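Local coordinates for Es1 family protein (Ehrlichia chaffeensis, PDB 3L3B) that is of uncertain function but belongs to the DJ-1/PfpI family, has an amidotransferase-like domain and may take part in isoprenoid biosynthesis, at residues Ile41-Leu46 with Ser213-Asn218; Lys121-Leu126 with Pro138-Ala143. All blocks are in the same frame, centred on the assembly; numbering follows the deposited sequence.

Contact 1 (Ile41-Leu46 with Ser213-Asn218)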
loop_
_atom_site.group_PDB
_atom_site.type_symbol
_atom_site.label_atom_id
_atom_site.label_comp_id
_atom_site.label_asym_id
_atom_site.label_seq_id
_atom_site.Cartn_x
_atom_site.Cartn_y
_atom_site.Cartn_z
ATOM N N ILE B 41 5.578 -1.075 -0.072
ATOM C CA ILE B 41 4.110 -1.117 0.098
ATOM C C ILE B 41 3.414 -0.740 -1.202
ATOM O O ILE B 41 2.425 -1.372 -1.545
ATOM C CB ILE B 41 3.681 -0.206 1.235
ATOM C CG1 ILE B 41 4.174 -0.707 2.598
ATOM C CG2 ILE B 41 2.154 0.034 1.232
ATOM C CD1 ILE B 41 4.066 0.416 3.694
ATOM N N ARG B 42 3.924 0.250 -1.939
ATOM C CA ARG B 42 3.268 0.649 -3.174
ATOM C C ARG B 42 3.389 -0.438 -4.226
ATOM O O ARG B 42 2.404 -0.785 -4.860
ATOM C CB ARG B 42 3.799 1.978 -3.684
ATOM C CG ARG B 42 3.523 3.073 -2.702
ATOM C CD ARG B 42 4.535 4.160 -2.857
ATOM N NE ARG B 42 4.355 5.167 -1.831
ATOM C CZ ARG B 42 4.517 6.467 -2.028
ATOM N NH1 ARG B 42 4.886 6.933 -3.211
ATOM N NH2 ARG B 42 4.343 7.284 -1.015
ATOM N N GLU B 43 4.571 -1.008 -4.356
ATOM C CA GLU B 43 4.777 -2.143 -5.258
ATOM C C GLU B 43 3.867 -3.325 -4.934
ATOM O O GLU B 43 3.307 -3.981 -5.869
ATOM C CB GLU B 43 6.240 -2.589 -5.319
ATOM C CG GLU B 43 7.193 -1.495 -5.742
ATOM C CD GLU B 43 8.682 -1.903 -5.652
ATOM O OE1 GLU B 43 9.016 -3.089 -5.323
ATOM O OE2 GLU B 43 9.524 -1.003 -5.884
ATOM N N ALA B 44 3.711 -3.631 -3.657
ATOM C CA ALA B 44 2.834 -4.746 -3.285
ATOM C C ALA B 44 1.397 -4.416 -3.609
ATOM O O ALA B 44 0.716 -5.237 -4.161
ATOM C CB ALA B 44 2.945 -5.108 -1.830
ATOM N N VAL B 45 0.917 -3.230 -3.244
ATOM C CA VAL B 45 -0.461 -2.876 -3.522
ATOM C C VAL B 45 -0.712 -2.904 -5.030
ATOM O O VAL B 45 -1.742 -3.425 -5.463
ATOM C CB VAL B 45 -0.852 -1.496 -2.925
ATOM C CG1 VAL B 45 -2.211 -0.982 -3.488
ATOM C CG2 VAL B 45 -0.889 -1.613 -1.404
ATOM N N LEU B 46 0.236 -2.381 -5.824
ATOM C CA LEU B 46 0.033 -2.263 -7.276
ATOM C C LEU B 46 0.071 -3.641 -7.974
ATOM O O LEU B 46 -0.659 -3.876 -8.964
ATOM C CB LEU B 46 1.002 -1.244 -7.883
ATOM C CG LEU B 46 0.910 0.208 -7.412
ATOM C CD1 LEU B 46 2.072 1.024 -7.977
ATOM C CD2 LEU B 46 -0.430 0.824 -7.754
ATOM N N SER B 213 11.494 -2.294 -12.818
ATOM C CA SER B 213 12.446 -1.558 -11.967
ATOM C C SER B 213 11.813 -0.732 -10.844
ATOM O O SER B 213 12.435 -0.595 -9.779
ATOM C CB SER B 213 13.335 -0.651 -12.823
ATOM O OG SER B 213 12.539 0.254 -13.538
ATOM N N ALA B 214 10.618 -0.173 -11.066
ATOM C CA ALA B 214 9.830 0.458 -9.975
ATOM C C ALA B 214 10.714 1.408 -9.164
ATOM O O ALA B 214 11.394 2.255 -9.749
ATOM C CB ALA B 214 9.181 -0.624 -9.075
ATOM N N TYR B 215 10.799 1.238 -7.840
ATOM C CA TYR B 215 11.477 2.252 -7.039
ATOM C C TYR B 215 13.009 2.086 -6.948
ATOM O O TYR B 215 13.628 2.719 -6.092
ATOM C CB TYR B 215 10.819 2.401 -5.665
ATOM C CG TYR B 215 9.578 3.274 -5.649
ATOM C CD1 TYR B 215 9.681 4.647 -5.775
ATOM C CD2 TYR B 215 8.301 2.723 -5.475
ATOM C CE1 TYR B 215 8.563 5.444 -5.718
ATOM C CE2 TYR B 215 7.179 3.518 -5.477
ATOM C CZ TYR B 215 7.312 4.863 -5.559
ATOM O OH TYR B 215 6.187 5.667 -5.537
ATOM N N MET B 216 13.645 1.320 -7.858
ATOM C CA MET B 216 15.113 1.444 -8.062
ATOM C C MET B 216 15.535 2.863 -8.502
ATOM O O MET B 216 16.720 3.224 -8.403
ATOM C CB MET B 216 15.641 0.453 -9.117
ATOM C CG MET B 216 15.671 -0.993 -8.654
ATOM S SD MET B 216 16.625 -1.280 -7.148
ATOM C CE MET B 216 18.245 -0.715 -7.626
ATOM N N ARG B 217 14.572 3.621 -9.029
ATOM C CA ARG B 217 14.724 5.039 -9.348
ATOM C C ARG B 217 13.705 5.861 -8.561
ATOM O O ARG B 217 12.617 5.366 -8.169
ATOM C CB ARG B 217 14.502 5.310 -10.841
ATOM C CG ARG B 217 15.517 4.642 -11.792
ATOM C CD ARG B 217 15.215 5.065 -13.216
ATOM N NE ARG B 217 16.018 4.402 -14.256
ATOM C CZ ARG B 217 15.663 3.300 -14.920
ATOM N NH1 ARG B 217 14.544 2.624 -14.623
ATOM N NH2 ARG B 217 16.466 2.830 -15.875
ATOM N N ASN B 218 14.058 7.128 -8.381
ATOM C CA ASN B 218 13.266 8.063 -7.579
ATOM C C ASN B 218 12.229 8.722 -8.490
ATOM O O ASN B 218 12.290 9.930 -8.788
ATOM C CB ASN B 218 14.192 9.117 -6.941
ATOM C CG ASN B 218 13.734 9.540 -5.560
ATOM O OD1 ASN B 218 12.781 8.974 -4.994
ATOM N ND2 ASN B 218 14.421 10.538 -4.992
#
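Arg42 and Glu43, neighbours on one helical turn, grip Tyr215 at its two ends. Both bring CG beside the backbone N, opposite the carbonyl carbon (Glu43 chi1 -57°), and run on extended. Arg42 NH1 donates to the phenol oxygen, Tyr215 OH, at 3.0 Å. The guanidinium plane stands 71° from the ring, and Tyr215 OH sits slightly out of the guanidinium plane; Arg42 CD rests 3.8 Å from Tyr215 CE2. At the other end Tyr215 N donates to Glu43 OE2, 3.2 Å away, in a fairly straight bond (163°). The same Glu43 OE2 lies in the ring plane at its edge and touches Ala214 CB. Ala214 has positive phi in a type II' turn, closed by Met216 N to Ser213 O at 3.0 Å, which directs Tyr215 N at the carboxylate. Glu43 OE1 is held by Gly115 N. Glu43 also touches Cys158, which follows strand 154-157 where the DJ-1 family has its nucleophile elbow, consistent with the family's Glu-Cys pair. Arg42 NH2 donates a hydrogen bond to Ile92 O of the second subunit, whose Arg94 makes a cation-pi contact with Tyr215. Helix 41-53 packs on Leu221 of helix 221-238, Glu43 and Ala214 on Val157 of strand 154-157.

Contact 2 (Lys121-Leu126 with Pro138-Ala143); sequences KNFSNL and PEFKNA
Phe123 sets CG opposite its carbonyl carbon, beside the backbone N (chi1 -64°), whereas Phe140 turns CG opposite its own N (chi1 176°), and with these two rotations the benzyl groups meet between the helices that carry them. The side chains cross at about a right angle, but their rings do not stand perpendicular: the planes are inclined by 34° and the centroids lie 4.5 Å apart, an oblique pairing of the two rings. One carbon does most of the touching. Phe123 CD2 sits over the centre of one face of the Phe140 ring, 3.5 Å above its plane, and comes to 3.6 Å from Phe140 CD1. Beside it, Phe123 CE2 approaches the same Phe140 CD1 at 3.8 Å, while over the same face Phe123 CB closes on the other ortho carbon, Phe140 CD2, at 3.9 Å. In the alpha/beta fold of the DJ-1/PfpI family, with helices packed against a largely parallel sheet, this pair joins helix 117-123 to the start of helix 138-149. Both rings also touch Ile29 of strand 24-29, and Phe140 goes on to meet Val163 and Leu167 of helix 160-168. Next to Phe123, Ser124 makes an ST turn: its OG accepts from Leu126 N at 3.0 Å and is also hydrogen-bonded to Ala120 O. A backbone hydrogen bond joins Phe123 to Leu137, the residue before Pro138, where the second helix begins.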
loop_
_atom_site.group_PDB
_atom_site.type_symbol
_atom_site.label_atom_id
_atom_site.label_comp_id
_atom_site.label_asym_id
_atom_site.label_seq_id
_atom_site.Cartn_x
_atom_site.Cartn_y
_atom_site.Cartn_z
ATOM N N LYS B 121 17.333 -7.781 2.474
ATOM C CA LYS B 121 17.898 -7.863 3.817
ATOM C C LYS B 121 17.353 -9.054 4.580
ATOM O O LYS B 121 18.098 -9.726 5.341
ATOM C CB LYS B 121 17.573 -6.551 4.599
ATOM N N ASN B 122 16.064 -9.328 4.422
ATOM C CA ASN B 122 15.431 -10.415 5.172
ATOM C C ASN B 122 15.541 -11.798 4.550
ATOM O O ASN B 122 15.475 -12.786 5.256
ATOM C CB ASN B 122 13.966 -10.112 5.496
ATOM C CG ASN B 122 13.807 -8.852 6.283
ATOM O OD1 ASN B 122 14.761 -8.373 6.892
ATOM N ND2 ASN B 122 12.601 -8.270 6.249
ATOM N N PHE B 123 15.706 -11.882 3.243
ATOM C CA PHE B 123 15.719 -13.174 2.569
ATOM C C PHE B 123 17.108 -13.557 2.084
ATOM O O PHE B 123 17.268 -14.635 1.473
ATOM C CB PHE B 123 14.814 -13.163 1.334
ATOM C CG PHE B 123 13.343 -12.957 1.612
ATOM C CD1 PHE B 123 12.815 -13.016 2.887
ATOM C CD2 PHE B 123 12.489 -12.737 0.571
ATOM C CE1 PHE B 123 11.423 -12.811 3.125
ATOM C CE2 PHE B 123 11.089 -12.530 0.817
ATOM C CZ PHE B 123 10.586 -12.565 2.057
ATOM N N SER B 124 18.088 -12.674 2.271
ATOM C CA SER B 124 19.443 -12.931 1.785
ATOM C C SER B 124 20.520 -12.301 2.662
ATOM O O SER B 124 20.227 -11.503 3.541
ATOM C CB SER B 124 19.585 -12.503 0.314
ATOM O OG SER B 124 19.995 -11.153 0.126
ATOM N N ASN B 125 21.783 -12.693 2.452
ATOM C CA ASN B 125 22.887 -11.897 3.001
ATOM C C ASN B 125 23.586 -11.107 1.891
ATOM O O ASN B 125 24.632 -10.489 2.110
ATOM C CB ASN B 125 23.879 -12.760 3.779
ATOM C CG ASN B 125 24.676 -13.629 2.887
ATOM O OD1 ASN B 125 24.381 -13.702 1.697
ATOM N ND2 ASN B 125 25.711 -14.293 3.431
ATOM N N LEU B 126 22.969 -11.079 0.713
ATOM C CA LEU B 126 23.651 -10.630 -0.492
ATOM C C LEU B 126 23.938 -9.130 -0.501
ATOM O O LEU B 126 24.603 -8.655 -1.422
ATOM C CB LEU B 126 22.882 -11.069 -1.761
ATOM N N PRO B 138 16.418 -20.359 3.263
ATOM C CA PRO B 138 16.034 -21.595 2.584
ATOM C C PRO B 138 14.570 -21.735 2.178
ATOM O O PRO B 138 14.294 -22.156 1.053
ATOM C CB PRO B 138 16.418 -22.687 3.608
ATOM C CG PRO B 138 17.619 -22.116 4.282
ATOM C CD PRO B 138 17.313 -20.644 4.407
ATOM N N GLU B 139 13.652 -21.394 3.085
ATOM C CA GLU B 139 12.224 -21.518 2.826
ATOM C C GLU B 139 11.835 -20.680 1.582
ATOM O O GLU B 139 10.959 -21.101 0.843
ATOM C CB GLU B 139 11.412 -21.078 4.066
ATOM N N PHE B 140 12.504 -19.537 1.358
ATOM C CA PHE B 140 12.288 -18.635 0.201
ATOM C C PHE B 140 12.925 -19.198 -1.093
ATOM O O PHE B 140 12.269 -19.259 -2.115
ATOM C CB PHE B 140 12.907 -17.260 0.456
ATOM C CG PHE B 140 12.811 -16.291 -0.723
ATOM C CD1 PHE B 140 11.588 -15.771 -1.120
ATOM C CD2 PHE B 140 13.937 -15.865 -1.395
ATOM C CE1 PHE B 140 11.484 -14.893 -2.208
ATOM C CE2 PHE B 140 13.841 -14.967 -2.473
ATOM C CZ PHE B 140 12.616 -14.467 -2.863
ATOM N N LYS B 141 14.202 -19.572 -1.016
ATOM C CA LYS B 141 14.891 -20.203 -2.153
ATOM C C LYS B 141 14.082 -21.390 -2.627
ATOM O O LYS B 141 13.883 -21.549 -3.829
ATOM C CB LYS B 141 16.301 -20.653 -1.765
ATOM C CG LYS B 141 17.112 -21.270 -2.884
ATOM C CD LYS B 141 18.559 -21.497 -2.466
ATOM C CE LYS B 141 19.395 -21.874 -3.701
ATOM N NZ LYS B 141 20.795 -22.233 -3.428
ATOM N N ASN B 142 13.654 -22.247 -1.694
ATOM C CA ASN B 142 12.952 -23.487 -2.063
ATOM C C ASN B 142 11.626 -23.215 -2.734
ATOM O O ASN B 142 11.262 -23.873 -3.690
ATOM C CB ASN B 142 12.701 -24.394 -0.855
ATOM C CG ASN B 142 13.933 -25.151 -0.429
ATOM O OD1 ASN B 142 14.970 -25.097 -1.091
ATOM N ND2 ASN B 142 13.836 -25.842 0.712
ATOM N N ALA B 143 10.917 -22.228 -2.217
ATOM C CA ALA B 143 9.657 -21.802 -2.794
ATOM C C ALA B 143 9.820 -21.296 -4.218
ATOM O O ALA B 143 9.097 -21.735 -5.100
ATOM C CB ALA B 143 9.002 -20.721 -1.932
#

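Overall arrangement
Both contacts are buried, yet they lie on opposite sides of the chain's centre, about 20 Å apart between their centres and about 11 Å between nearest atoms. Contact 1 joins distant parts of the sequence, and contact 2, a local closure across a short loop, is nested within the loop that contact 1 closes. Their chemistry differs accordingly. The 41-46/213-218 pair is polar, gathers hydrogen-bonding side chains near Cys158 and reaches the second subunit; the 121-126/138-143 pair is purely apolar across the segments and meets no other protein chain of the assembly. They share no helix, but the central sheet links them: contact 1 touches strand 154-157 and contact 2 strand 24-29.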